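Local coordinates for protein benzoate transport porin BenP (Acinetobacter baumannii AB307-0294, PDB 5DL8) that probably forms a calcium-binding beta-barrel channel of the OprD family that lets small molecules such as benzoate cross the outer membrane, at residues Tyr112-Ala117 against Arg146-Ser151; Leu244-Lys249 against Leu269-Lys274; Ile262-Ile267 against Gly289-Pro294; Tyr381-Tyr386 against Gly395-Phe400. All blocks are in the same frame, centred on the assembly; numbering follows the deposited sequence.

Interaction 1. Residues Tyr112-Ala117 against Arg146-Ser151; sequences YLKYGA and RQLLTS
Leu148 lays its CD1 methyl over one face of the Tyr112 ring, 3.6 Å from CD1 to the ring centroid and 16° off the ring normal, a CH-pi contact. This is the tight part of the meeting between strand residue Tyr112 and a long loop turned into the barrel. The ring gets there because CG of Tyr112 is wedged between its own N and carbonyl carbon (chi1 75°), which sends the phenol across the strand direction toward the loop. Its hydroxyl accepts a rather bent bond from the backbone N of Leu148, 3.1 Å to OH, and also bonds the carbonyl of Arg178. Tyrosine thus offers a flat apolar surface to the leucine and a polar tip to the loop backbone.

The Lys114 side is looser, joined to the loop by a single water. Its aliphatic chain slides past Leu148, with CE 3.8 Å from Leu148 CB, and a bend at the last torsion turns the amine aside. NZ is 3.2 Å from the water, which donates to Leu149 O (2.8 Å) and Ser151 OG (2.6 Å), while NZ also bonds the carbonyls of Pro177 and Glu180.

An inward loop that narrows the pore is a family trait, and the position here is consistent with it: Leu148 rests on Ala53 of strand 47-65 and Gln83 of strand 72-87, while Gln147 touches Ala33 of strand 25-39.

Interaction 2. Residues Leu244-Lys249 against Leu269-Lys274; sequences LTSKFK and LLETVK
Leu244-Lys249 and Leu269-Lys274 pair as neighbouring antiparallel strands of a beta hairpin in the porin barrel wall, their axes 4.6 Å apart. Backbone bonds come first: the hydrogen-bonded pairs Thr245-Thr272 and Lys247-Leu270 each exchange two, such as Lys247 N to Leu270 O at 2.8 Å. Between them, CA-H...O contacts such as Glu271 CA to Thr245 O, 3.2 Å, fill the non-hydrogen-bonded pairs.

Apolar contacts belong to the face carrying Leu244, Phe248, Leu269 and Val273. Bound detergent touches Phe248 and Leu269 there, as suits a surface facing membrane lipid. Leu244 turns CD1 across to Val273 CB, 4.0 Å away. Thr245, Lys247, Leu270 and Thr272 occupy the other face, where Leu270 packs on Ile306 of a loop.

One polar pair interrupts the greasy face. Glu271 bends at chi2 (-70°), which lays its carboxylate across toward Ser246, whose hydroxyl donates to OE1. Serine is short, so its hydroxyl stays level with the acid: Ser246 OG meets Glu271 OE1 on its syn side at 2.8 Å.

Interaction 3. Residues Ile262-Ile267 against Gly289-Pro294; sequences IDAENI and GESAYP
Asp263 and Ser291 hold the start of strand 263-275 in the barrel wall to the loop that leaves strand 278-288, so that the loop crosses the strand's first residues. The backbone of Asp263 is satisfied at both ends. Its N donates to Ser291 OG (3.1 Å, 165° at the hydrogen), and its O accepts from Ser291 N at 3.1 Å, a more bent bond arriving from above the carbonyl plane. The serine hydroxyl works twice: while accepting from Asp263 N it donates to Ala292 O, 2.8 Å from OG. With chi1 at 83°, OG sits between the N and carbonyl carbon of Ser291, within reach of both partners.

The Asp263 side chain serves the loop too. OD2 takes the N-H of Glu290 at 3.0 Å, again from above the carboxylate plane, and OD1 has a long, weak ion pair with Lys254. Glu290 OE1 lies only 4.2 Å from OD2, so the two like charges probably disfavour each other somewhat, which the Glu290 amide may partly offset. Gly289 crosses close over Asp263 O at backbone angles that call for glycine.

Deeper down the contact turns apolar. Small Ala264 leaves room for the Tyr293 ring, whose hydroxyl bonds Lys228; Ala264 CB and the Asn266 methylene both approach CD1 of that ring. Ile262 meets the proline ring, with CG2 3.8 Å from Pro294 CG.

Interaction 4. Residues Tyr381-Tyr386 against Gly395-Phe400; sequences YIRIDY and GEDRLF
Arg383 sends CG away from its backbone N (chi1 171°) and then bends at chi2 (71°), while Asp397 leans across with CG beside its own N (chi1 -56°); these turns bring guanidinium and carboxylate to each other over the sheet. NH1 donates to Asp397 OD1 at 3.0 Å, the oxygen lying in the guanidinium plane but approached from above the carboxylate plane. Tyr381 OH gives OD1 a second bond of 2.7 Å, on its anti side. Arginine suits the spot because its other edge is used as well: NE and NH2 grip the two oxygens of Asp385 side-on, making a salt-bridge network. Gly395 leaves room underneath, its CA 3.6 Å from NH2.

On the other face Arg398 NE holds Glu396 OE2 at 2.6 Å, and the CD1 methyl of Ile384 covers one face of the Arg398 guanidinium, 3.4 Å from NH2. Ile382 and Ile384 pair with Arg398 and Glu396 through two backbone bonds each.

This antiparallel hairpin forms part of the barrel wall. Strand 355-368 flanks Tyr381-Tyr386, and strand 25-39 flanks Gly395-Phe400, where Arg37 completes a salt bridge with Glu396 and calcium-binding Asp38 bonds the backbone of Gly395.

In the fold
Interactions 2 and 4 are wall contacts, regular antiparallel pairs whose ladders are alike but whose side chains differ: the first has a mainly apolar face beside detergent, broken by one Ser-Glu pair, and a mixed opposite face; the second is rich in charge near the calcium end. Interactions 1 and 3 instead tie a loop to a strand, with few backbone bonds and side-chain or water bridges; interaction 1 is the more buried. Interactions 2 and 3 share strand 263-275 and touch where Phe248 packs against Ile267. Interactions 1 and 4 meet at Arg146, whose guanidinium lies near that of Arg398 and whose carbonyl packs on Phe400. Interaction 1 lies across the chain's centre from interactions 2 and 3.

Interaction 1. Residues Tyr112-Ala117 against Arg146-Ser151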
loop_
_atom_site.group_PDB
_atom_site.type_symbol
_atom_site.label_atom_id
_atom_site.label_comp_id
_atom_site.label_asym_id
_atom_site.label_seq_id
_atom_site.Cartn_x
_atom_site.Cartn_y
_atom_site.Cartn_z
ATOM N N TYR A 112 15.581 -6.635 -12.733
ATOM C CA TYR A 112 14.533 -5.837 -13.386
ATOM C C TYR A 112 14.761 -4.372 -13.059
ATOM O O TYR A 112 15.375 -4.053 -12.043
ATOM C CB TYR A 112 13.110 -6.288 -13.038
ATOM C CG TYR A 112 12.528 -5.961 -11.674
ATOM C CD1 TYR A 112 13.180 -6.352 -10.519
ATOM C CD2 TYR A 112 11.179 -5.446 -11.556
ATOM C CE1 TYR A 112 12.643 -6.209 -9.289
ATOM C CE2 TYR A 112 10.619 -5.207 -10.270
ATOM C CZ TYR A 112 11.336 -5.611 -9.139
ATOM O OH TYR A 112 10.808 -5.412 -7.864
ATOM N N LEU A 113 14.323 -3.548 -14.017
ATOM C CA LEU A 113 14.506 -2.139 -14.064
ATOM C C LEU A 113 13.177 -1.478 -14.243
ATOM O O LEU A 113 12.471 -1.845 -15.243
ATOM C CB LEU A 113 15.310 -1.768 -15.314
ATOM C CG LEU A 113 15.548 -0.275 -15.547
ATOM C CD1 LEU A 113 16.478 0.346 -14.534
ATOM C CD2 LEU A 113 16.152 -0.132 -16.946
ATOM N N LYS A 114 12.873 -0.516 -13.353
ATOM C CA LYS A 114 11.714 0.447 -13.539
ATOM C C LYS A 114 12.271 1.872 -13.772
ATOM O O LYS A 114 13.360 2.178 -13.287
ATOM C CB LYS A 114 10.896 0.477 -12.306
ATOM C CG LYS A 114 10.198 -0.786 -11.886
ATOM C CD LYS A 114 9.664 -0.603 -10.492
ATOM C CE LYS A 114 8.667 -1.674 -10.126
ATOM N NZ LYS A 114 7.367 -1.482 -10.905
ATOM N N TYR A 115 11.525 2.710 -14.486
ATOM C CA TYR A 115 11.746 4.112 -14.582
ATOM C C TYR A 115 10.438 4.855 -14.983
ATOM O O TYR A 115 9.531 4.278 -15.567
ATOM C CB TYR A 115 12.879 4.488 -15.555
ATOM C CG TYR A 115 12.639 4.029 -16.979
ATOM C CD1 TYR A 115 12.976 2.751 -17.365
ATOM C CD2 TYR A 115 12.100 4.886 -17.965
ATOM C CE1 TYR A 115 12.762 2.302 -18.686
ATOM C CE2 TYR A 115 11.886 4.463 -19.280
ATOM C CZ TYR A 115 12.232 3.155 -19.612
ATOM O OH TYR A 115 12.108 2.625 -20.860
ATOM N N GLY A 116 10.417 6.158 -14.685
ATOM C CA GLY A 116 9.316 7.062 -15.011
ATOM C C GLY A 116 9.705 8.536 -14.931
ATOM O O GLY A 116 10.802 8.909 -14.450
ATOM N N ALA A 117 8.797 9.362 -15.430
ATOM C CA ALA A 117 8.942 10.817 -15.374
ATOM C C ALA A 117 7.588 11.422 -15.297
ATOM O O ALA A 117 6.600 10.777 -15.626
ATOM C CB ALA A 117 9.710 11.350 -16.570
ATOM N N ARG A 146 7.956 -5.158 -0.509
ATOM C CA ARG A 146 8.816 -6.233 -1.048
ATOM C C ARG A 146 10.183 -5.662 -1.515
ATOM O O ARG A 146 10.935 -5.207 -0.654
ATOM C CB ARG A 146 8.048 -6.993 -2.139
ATOM C CG ARG A 146 6.760 -7.709 -1.724
ATOM C CD ARG A 146 6.983 -8.619 -0.579
ATOM N NE ARG A 146 5.942 -9.643 -0.467
ATOM C CZ ARG A 146 4.660 -9.461 -0.044
ATOM N NH1 ARG A 146 4.154 -8.255 0.300
ATOM N NH2 ARG A 146 3.859 -10.523 -0.042
ATOM N N GLN A 147 10.436 -5.604 -2.832
ATOM C CA GLN A 147 11.652 -5.065 -3.330
ATOM C C GLN A 147 11.409 -3.732 -4.016
ATOM O O GLN A 147 11.299 -2.696 -3.309
ATOM C CB GLN A 147 12.392 -6.111 -4.193
ATOM C CG GLN A 147 13.712 -5.703 -4.792
ATOM C CD GLN A 147 14.637 -4.976 -3.830
ATOM O OE1 GLN A 147 14.452 -3.784 -3.574
ATOM N NE2 GLN A 147 15.685 -5.659 -3.351
ATOM N N LEU A 148 11.261 -3.688 -5.328
ATOM C CA LEU A 148 10.938 -2.353 -5.987
ATOM C C LEU A 148 9.442 -1.919 -5.679
ATOM O O LEU A 148 8.641 -2.752 -5.176
ATOM C CB LEU A 148 11.318 -2.350 -7.456
ATOM C CG LEU A 148 12.774 -2.799 -7.779
ATOM C CD1 LEU A 148 13.095 -2.588 -9.260
ATOM C CD2 LEU A 148 13.721 -1.978 -6.876
ATOM N N LEU A 149 9.128 -0.650 -5.915
ATOM C CA LEU A 149 7.858 0.011 -5.481
ATOM C C LEU A 149 6.890 0.233 -6.678
ATOM O O LEU A 149 7.257 0.578 -7.840
ATOM C CB LEU A 149 8.180 1.368 -4.953
ATOM C CG LEU A 149 8.653 1.609 -3.515
ATOM C CD1 LEU A 149 9.519 0.545 -2.957
ATOM C CD2 LEU A 149 9.282 2.980 -3.304
ATOM N N THR A 150 5.636 -0.050 -6.415
ATOM C CA THR A 150 4.514 0.194 -7.356
ATOM C C THR A 150 4.386 1.699 -7.619
ATOM O O THR A 150 4.523 2.523 -6.718
ATOM C CB THR A 150 3.225 -0.407 -6.751
ATOM O OG1 THR A 150 3.530 -1.759 -6.423
ATOM C CG2 THR A 150 1.931 -0.369 -7.686
ATOM N N SER A 151 4.228 2.064 -8.870
ATOM C CA SER A 151 3.760 3.385 -9.262
ATOM C C SER A 151 2.724 3.245 -10.378
ATOM O O SER A 151 2.417 2.092 -10.806
ATOM C CB SER A 151 4.963 4.207 -9.679
ATOM O OG SER A 151 5.544 3.731 -10.895
HETATM O O HOH W 1 7.063 1.661 -10.380
#

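Interaction 2. Residues Leu244-Lys249 against Leu269-Lys274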
loop_
_atom_site.group_PDB
_atom_site.type_symbol
_atom_site.label_atom_id
_atom_site.label_comp_id
_atom_site.label_asym_id
_atom_site.label_seq_id
_atom_site.Cartn_x
_atom_site.Cartn_y
_atom_site.Cartn_z
ATOM N N LEU A 244 -5.985 8.490 22.061
ATOM C CA LEU A 244 -6.778 7.389 21.516
ATOM C C LEU A 244 -7.198 7.756 20.123
ATOM O O LEU A 244 -7.723 8.821 19.894
ATOM C CB LEU A 244 -7.978 7.057 22.391
ATOM C CG LEU A 244 -8.970 6.096 21.733
ATOM C CD1 LEU A 244 -8.338 4.659 21.710
ATOM C CD2 LEU A 244 -10.356 6.119 22.358
ATOM N N THR A 245 -6.924 6.840 19.217
ATOM C CA THR A 245 -7.258 6.949 17.798
ATOM C C THR A 245 -8.411 5.987 17.468
ATOM O O THR A 245 -8.299 4.758 17.702
ATOM C CB THR A 245 -6.024 6.749 16.845
ATOM O OG1 THR A 245 -5.228 7.913 17.001
ATOM C CG2 THR A 245 -6.472 6.700 15.299
ATOM N N SER A 246 -9.504 6.560 16.978
ATOM C CA SER A 246 -10.692 5.810 16.526
ATOM C C SER A 246 -10.933 6.016 15.055
ATOM O O SER A 246 -11.165 7.185 14.596
ATOM C CB SER A 246 -11.947 6.336 17.198
ATOM O OG SER A 246 -11.628 6.321 18.584
ATOM N N LYS A 247 -10.989 4.900 14.369
ATOM C CA LYS A 247 -11.271 4.931 13.000
ATOM C C LYS A 247 -12.485 4.102 12.622
ATOM O O LYS A 247 -12.596 2.976 13.100
ATOM C CB LYS A 247 -10.126 4.339 12.249
ATOM C CG LYS A 247 -8.966 5.215 12.205
ATOM C CD LYS A 247 -7.890 4.592 11.300
ATOM C CE LYS A 247 -6.458 5.028 11.657
ATOM N NZ LYS A 247 -5.484 4.506 10.656
ATOM N N PHE A 248 -13.331 4.648 11.721
ATOM C CA PHE A 248 -14.407 3.884 11.116
ATOM C C PHE A 248 -14.218 3.915 9.676
ATOM O O PHE A 248 -14.138 4.987 9.147
ATOM C CB PHE A 248 -15.747 4.518 11.441
ATOM C CG PHE A 248 -16.944 3.922 10.722
ATOM C CD1 PHE A 248 -17.543 2.758 11.171
ATOM C CD2 PHE A 248 -17.552 4.613 9.649
ATOM C CE1 PHE A 248 -18.680 2.219 10.467
ATOM C CE2 PHE A 248 -18.720 4.104 8.956
ATOM C CZ PHE A 248 -19.299 2.914 9.383
ATOM N N LYS A 249 -14.248 2.758 9.047
ATOM C CA LYS A 249 -14.061 2.663 7.648
ATOM C C LYS A 249 -15.190 1.885 6.947
ATOM O O LYS A 249 -15.552 0.784 7.370
ATOM C CB LYS A 249 -12.714 1.964 7.373
ATOM C CG LYS A 249 -11.590 2.812 8.002
ATOM C CD LYS A 249 -10.243 2.181 8.008
ATOM C CE LYS A 249 -9.108 3.115 8.176
ATOM N NZ LYS A 249 -8.737 3.742 6.926
ATOM N N LEU A 269 -13.824 -1.074 12.215
ATOM C CA LEU A 269 -13.609 -0.218 13.360
ATOM C C LEU A 269 -12.229 -0.545 13.955
ATOM O O LEU A 269 -11.893 -1.719 14.201
ATOM C CB LEU A 269 -14.744 -0.453 14.360
ATOM C CG LEU A 269 -14.620 0.437 15.622
ATOM C CD1 LEU A 269 -14.756 1.950 15.405
ATOM C CD2 LEU A 269 -15.597 0.032 16.765
ATOM N N LEU A 270 -11.386 0.467 14.124
ATOM C CA LEU A 270 -10.158 0.324 14.809
ATOM C C LEU A 270 -9.992 1.311 15.912
ATOM O O LEU A 270 -10.223 2.543 15.708
ATOM C CB LEU A 270 -9.027 0.566 13.816
ATOM C CG LEU A 270 -7.573 0.331 14.288
ATOM C CD1 LEU A 270 -7.326 -1.065 14.803
ATOM C CD2 LEU A 270 -6.618 0.641 13.138
ATOM N N GLU A 271 -9.516 0.820 17.050
ATOM C CA GLU A 271 -9.228 1.694 18.192
ATOM C C GLU A 271 -7.809 1.401 18.600
ATOM O O GLU A 271 -7.548 0.291 19.074
ATOM C CB GLU A 271 -10.060 1.398 19.434
ATOM C CG GLU A 271 -11.526 1.457 19.276
ATOM C CD GLU A 271 -11.995 2.861 19.071
ATOM O OE1 GLU A 271 -11.441 3.779 19.658
ATOM O OE2 GLU A 271 -12.872 3.052 18.229
ATOM N N THR A 272 -7.010 2.436 18.664
ATOM C CA THR A 272 -5.586 2.358 18.922
ATOM C C THR A 272 -5.160 3.313 20.080
ATOM O O THR A 272 -5.368 4.478 19.987
ATOM C CB THR A 272 -4.932 2.706 17.533
ATOM O OG1 THR A 272 -4.855 1.506 16.740
ATOM C CG2 THR A 272 -3.619 3.370 17.590
ATOM N N VAL A 273 -4.495 2.849 21.109
ATOM C CA VAL A 273 -4.113 3.788 22.143
ATOM C C VAL A 273 -2.556 3.841 22.271
ATOM O O VAL A 273 -1.915 2.774 22.175
ATOM C CB VAL A 273 -4.934 3.487 23.384
ATOM C CG1 VAL A 273 -4.702 2.075 23.849
ATOM C CG2 VAL A 273 -4.684 4.514 24.476
ATOM N N LYS A 274 -1.974 5.070 22.277
ATOM C CA LYS A 274 -0.535 5.340 22.632
ATOM C C LYS A 274 -0.429 5.918 24.040
ATOM O O LYS A 274 -0.973 7.048 24.328
ATOM C CB LYS A 274 0.084 6.412 21.752
ATOM C CG LYS A 274 0.637 5.900 20.426
ATOM C CD LYS A 274 -0.006 6.629 19.245
ATOM C CE LYS A 274 0.718 6.400 17.942
ATOM N NZ LYS A 274 0.964 7.731 17.321
#

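Interaction 3. Residues Ile262-Ile267 against Gly289-Pro294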
loop_
_atom_site.group_PDB
_atom_site.type_symbol
_atom_site.label_atom_id
_atom_site.label_comp_id
_atom_site.label_asym_id
_atom_site.label_seq_id
_atom_site.Cartn_x
_atom_site.Cartn_y
_atom_site.Cartn_z
ATOM N N ILE A 262 -19.403 -8.669 -8.672
ATOM C CA ILE A 262 -18.796 -8.084 -7.489
ATOM C C ILE A 262 -19.985 -7.455 -6.700
ATOM O O ILE A 262 -20.799 -6.729 -7.257
ATOM C CB ILE A 262 -17.677 -7.175 -7.911
ATOM C CG1 ILE A 262 -16.468 -8.017 -8.500
ATOM C CG2 ILE A 262 -17.278 -6.302 -6.777
ATOM C CD1 ILE A 262 -15.337 -7.238 -9.236
ATOM N N ASP A 263 -20.184 -7.923 -5.463
ATOM C CA ASP A 263 -21.207 -7.455 -4.545
ATOM C C ASP A 263 -20.631 -7.561 -3.092
ATOM O O ASP A 263 -20.830 -8.583 -2.375
ATOM C CB ASP A 263 -22.370 -8.355 -4.645
ATOM C CG ASP A 263 -23.488 -7.933 -3.691
ATOM O OD1 ASP A 263 -23.789 -6.739 -3.661
ATOM O OD2 ASP A 263 -24.050 -8.802 -3.023
ATOM N N ALA A 264 -19.923 -6.546 -2.654
ATOM C CA ALA A 264 -19.376 -6.587 -1.301
ATOM C C ALA A 264 -19.268 -5.273 -0.568
ATOM O O ALA A 264 -18.858 -4.241 -1.135
ATOM C CB ALA A 264 -17.963 -7.249 -1.333
ATOM N N GLU A 265 -19.533 -5.361 0.717
ATOM C CA GLU A 265 -19.270 -4.214 1.661
ATOM C C GLU A 265 -18.184 -4.669 2.656
ATOM O O GLU A 265 -18.185 -5.877 3.086
ATOM C CB GLU A 265 -20.479 -3.842 2.498
ATOM C CG GLU A 265 -21.603 -3.306 1.683
ATOM C CD GLU A 265 -22.824 -3.003 2.585
ATOM O OE1 GLU A 265 -23.461 -4.002 3.044
ATOM O OE2 GLU A 265 -23.055 -1.790 2.914
ATOM N N ASN A 266 -17.355 -3.736 3.074
ATOM C CA ASN A 266 -16.329 -4.002 4.158
ATOM C C ASN A 266 -16.437 -2.922 5.211
ATOM O O ASN A 266 -16.238 -1.720 4.970
ATOM C CB ASN A 266 -14.943 -4.196 3.564
ATOM C CG ASN A 266 -13.805 -4.203 4.605
ATOM O OD1 ASN A 266 -13.972 -3.866 5.735
ATOM N ND2 ASN A 266 -12.620 -4.506 4.160
ATOM N N ILE A 267 -16.905 -3.331 6.366
ATOM C CA ILE A 267 -17.102 -2.395 7.425
ATOM C C ILE A 267 -16.052 -2.694 8.491
ATOM O O ILE A 267 -15.961 -3.827 8.924
ATOM C CB ILE A 267 -18.560 -2.531 8.027
ATOM C CG1 ILE A 267 -19.539 -2.408 6.865
ATOM C CG2 ILE A 267 -18.827 -1.438 8.987
ATOM C CD1 ILE A 267 -21.037 -2.364 7.199
ATOM N N GLY A 289 -22.288 -9.352 1.801
ATOM C CA GLY A 289 -22.707 -9.456 0.433
ATOM C C GLY A 289 -22.442 -10.825 -0.130
ATOM O O GLY A 289 -22.058 -11.759 0.597
ATOM N N GLU A 290 -22.736 -10.947 -1.398
ATOM C CA GLU A 290 -22.634 -12.165 -2.074
ATOM C C GLU A 290 -21.233 -12.443 -2.708
ATOM O O GLU A 290 -21.111 -13.461 -3.402
ATOM C CB GLU A 290 -23.767 -12.248 -3.144
ATOM C CG GLU A 290 -25.100 -12.383 -2.473
ATOM C CD GLU A 290 -26.313 -12.452 -3.491
ATOM O OE1 GLU A 290 -26.159 -12.001 -4.652
ATOM O OE2 GLU A 290 -27.358 -13.007 -3.059
ATOM N N SER A 291 -20.230 -11.585 -2.504
ATOM C CA SER A 291 -18.896 -11.888 -2.997
ATOM C C SER A 291 -17.862 -11.550 -1.908
ATOM O O SER A 291 -18.144 -10.852 -0.915
ATOM C CB SER A 291 -18.585 -11.192 -4.311
ATOM O OG SER A 291 -18.151 -9.835 -4.100
ATOM N N ALA A 292 -16.656 -12.152 -2.075
ATOM C CA ALA A 292 -15.436 -11.629 -1.428
ATOM C C ALA A 292 -15.204 -10.145 -1.834
ATOM O O ALA A 292 -15.661 -9.679 -2.916
ATOM C CB ALA A 292 -14.204 -12.491 -1.860
ATOM N N TYR A 293 -14.494 -9.407 -0.965
ATOM C CA TYR A 293 -14.088 -8.056 -1.257
ATOM C C TYR A 293 -12.975 -8.098 -2.340
ATOM O O TYR A 293 -12.019 -8.741 -2.149
ATOM C CB TYR A 293 -13.649 -7.252 -0.012
ATOM C CG TYR A 293 -13.633 -5.799 -0.352
ATOM C CD1 TYR A 293 -14.791 -5.071 -0.262
ATOM C CD2 TYR A 293 -12.527 -5.182 -0.890
ATOM C CE1 TYR A 293 -14.845 -3.766 -0.648
ATOM C CE2 TYR A 293 -12.575 -3.861 -1.323
ATOM C CZ TYR A 293 -13.742 -3.169 -1.209
ATOM O OH TYR A 293 -13.942 -1.851 -1.624
ATOM N N PRO A 294 -13.156 -7.450 -3.508
ATOM C CA PRO A 294 -12.169 -7.533 -4.626
ATOM C C PRO A 294 -10.939 -6.673 -4.495
ATOM O O PRO A 294 -10.983 -5.551 -4.044
ATOM C CB PRO A 294 -13.003 -6.987 -5.813
ATOM C CG PRO A 294 -13.871 -5.960 -5.187
ATOM C CD PRO A 294 -14.224 -6.457 -3.815
#

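Interaction 4. Residues Tyr381-Tyr386 against Gly395-Phe400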
loop_
_atom_site.group_PDB
_atom_site.type_symbol
_atom_site.label_atom_id
_atom_site.label_comp_id
_atom_site.label_asym_id
_atom_site.label_seq_id
_atom_site.Cartn_x
_atom_site.Cartn_y
_atom_site.Cartn_z
ATOM N N TYR A 381 13.098 -6.763 10.147
ATOM C CA TYR A 381 12.712 -8.149 10.158
ATOM C C TYR A 381 11.160 -8.257 10.416
ATOM O O TYR A 381 10.592 -7.697 11.429
ATOM C CB TYR A 381 13.421 -8.944 11.262
ATOM C CG TYR A 381 12.956 -10.387 11.386
ATOM C CD1 TYR A 381 13.098 -11.283 10.317
ATOM C CD2 TYR A 381 12.296 -10.823 12.485
ATOM C CE1 TYR A 381 12.639 -12.593 10.373
ATOM C CE2 TYR A 381 11.824 -12.152 12.569
ATOM C CZ TYR A 381 11.997 -13.035 11.485
ATOM O OH TYR A 381 11.517 -14.351 11.520
ATOM N N ILE A 382 10.536 -9.051 9.546
ATOM C CA ILE A 382 9.137 -9.337 9.560
ATOM C C ILE A 382 8.905 -10.843 9.542
ATOM O O ILE A 382 9.493 -11.622 8.689
ATOM C CB ILE A 382 8.406 -8.606 8.456
ATOM C CG1 ILE A 382 8.355 -7.143 8.800
ATOM C CG2 ILE A 382 6.908 -8.990 8.451
ATOM C CD1 ILE A 382 8.100 -6.224 7.640
ATOM N N ARG A 383 8.118 -11.297 10.501
ATOM C CA ARG A 383 7.748 -12.707 10.598
ATOM C C ARG A 383 6.223 -12.854 10.469
ATOM O O ARG A 383 5.465 -12.286 11.290
ATOM C CB ARG A 383 8.252 -13.379 11.921
ATOM C CG ARG A 383 7.738 -14.784 12.207
ATOM C CD ARG A 383 8.379 -15.756 11.229
ATOM N NE ARG A 383 7.746 -17.104 11.302
ATOM C CZ ARG A 383 8.217 -18.212 10.688
ATOM N NH1 ARG A 383 9.331 -18.193 9.984
ATOM N NH2 ARG A 383 7.561 -19.332 10.781
ATOM N N ILE A 384 5.779 -13.628 9.477
ATOM C CA ILE A 384 4.368 -13.951 9.285
ATOM C C ILE A 384 4.112 -15.418 9.496
ATOM O O ILE A 384 4.876 -16.294 9.000
ATOM C CB ILE A 384 3.938 -13.486 7.905
ATOM C CG1 ILE A 384 3.997 -11.929 7.851
ATOM C CG2 ILE A 384 2.459 -13.864 7.595
ATOM C CD1 ILE A 384 4.315 -11.562 6.444
ATOM N N ASP A 385 3.153 -15.720 10.333
ATOM C CA ASP A 385 2.590 -17.086 10.463
ATOM C C ASP A 385 1.063 -17.051 10.192
ATOM O O ASP A 385 0.273 -16.426 11.000
ATOM C CB ASP A 385 2.831 -17.722 11.874
ATOM C CG ASP A 385 4.322 -17.962 12.149
ATOM O OD1 ASP A 385 4.776 -19.100 11.780
ATOM O OD2 ASP A 385 5.017 -17.054 12.717
ATOM N N TYR A 386 0.670 -17.831 9.159
ATOM C CA TYR A 386 -0.699 -18.010 8.715
ATOM C C TYR A 386 -1.118 -19.421 8.935
ATOM O O TYR A 386 -0.459 -20.347 8.526
ATOM C CB TYR A 386 -0.803 -17.645 7.227
ATOM C CG TYR A 386 -2.187 -17.920 6.599
ATOM C CD1 TYR A 386 -3.301 -17.099 6.912
ATOM C CD2 TYR A 386 -2.403 -19.025 5.754
ATOM C CE1 TYR A 386 -4.556 -17.337 6.362
ATOM C CE2 TYR A 386 -3.675 -19.270 5.224
ATOM C CZ TYR A 386 -4.748 -18.408 5.528
ATOM O OH TYR A 386 -5.981 -18.622 5.002
ATOM N N GLY A 395 4.761 -20.162 6.983
ATOM C CA GLY A 395 5.647 -19.229 7.732
ATOM C C GLY A 395 6.514 -18.464 6.760
ATOM O O GLY A 395 7.159 -19.059 5.930
ATOM N N GLU A 396 6.528 -17.153 6.889
ATOM C CA GLU A 396 7.237 -16.266 6.033
ATOM C C GLU A 396 8.165 -15.382 6.823
ATOM O O GLU A 396 7.674 -14.669 7.761
ATOM C CB GLU A 396 6.320 -15.386 5.222
ATOM C CG GLU A 396 7.012 -14.430 4.263
ATOM C CD GLU A 396 6.050 -13.672 3.294
ATOM O OE1 GLU A 396 4.900 -14.080 3.151
ATOM O OE2 GLU A 396 6.388 -12.617 2.727
ATOM N N ASP A 397 9.456 -15.366 6.380
ATOM C CA ASP A 397 10.460 -14.443 6.848
ATOM C C ASP A 397 10.796 -13.376 5.813
ATOM O O ASP A 397 10.966 -13.645 4.635
ATOM C CB ASP A 397 11.754 -15.198 7.235
ATOM C CG ASP A 397 11.526 -16.246 8.244
ATOM O OD1 ASP A 397 11.265 -15.985 9.402
ATOM O OD2 ASP A 397 11.606 -17.371 7.912
ATOM N N ARG A 398 10.929 -12.139 6.267
ATOM C CA ARG A 398 11.389 -11.034 5.440
ATOM C C ARG A 398 12.422 -10.274 6.224
ATOM O O ARG A 398 12.133 -9.896 7.407
ATOM C CB ARG A 398 10.269 -10.099 5.071
ATOM C CG ARG A 398 9.005 -10.753 4.438
ATOM C CD ARG A 398 8.084 -9.680 3.888
ATOM N NE ARG A 398 6.772 -10.183 3.542
ATOM C CZ ARG A 398 5.578 -9.551 3.713
ATOM N NH1 ARG A 398 5.401 -8.252 4.186
ATOM N NH2 ARG A 398 4.506 -10.225 3.353
ATOM N N LEU A 399 13.580 -10.077 5.586
ATOM C CA LEU A 399 14.746 -9.456 6.212
ATOM C C LEU A 399 15.322 -8.453 5.270
ATOM O O LEU A 399 15.558 -8.743 4.055
ATOM C CB LEU A 399 15.846 -10.499 6.572
ATOM C CG LEU A 399 17.060 -10.010 7.454
ATOM C CD1 LEU A 399 16.716 -9.480 8.890
ATOM C CD2 LEU A 399 18.124 -11.089 7.599
ATOM N N PHE A 400 15.452 -7.227 5.761
ATOM C CA PHE A 400 15.797 -6.098 4.889
ATOM C C PHE A 400 16.952 -5.354 5.506
ATOM O O PHE A 400 16.937 -5.110 6.748
ATOM C CB PHE A 400 14.642 -5.121 4.727
ATOM C CG PHE A 400 13.393 -5.706 4.041
ATOM C CD1 PHE A 400 13.359 -5.937 2.706
ATOM C CD2 PHE A 400 12.223 -5.967 4.777
ATOM C CE1 PHE A 400 12.233 -6.479 2.097
ATOM C CE2 PHE A 400 11.044 -6.461 4.199
ATOM C CZ PHE A 400 11.045 -6.716 2.841
#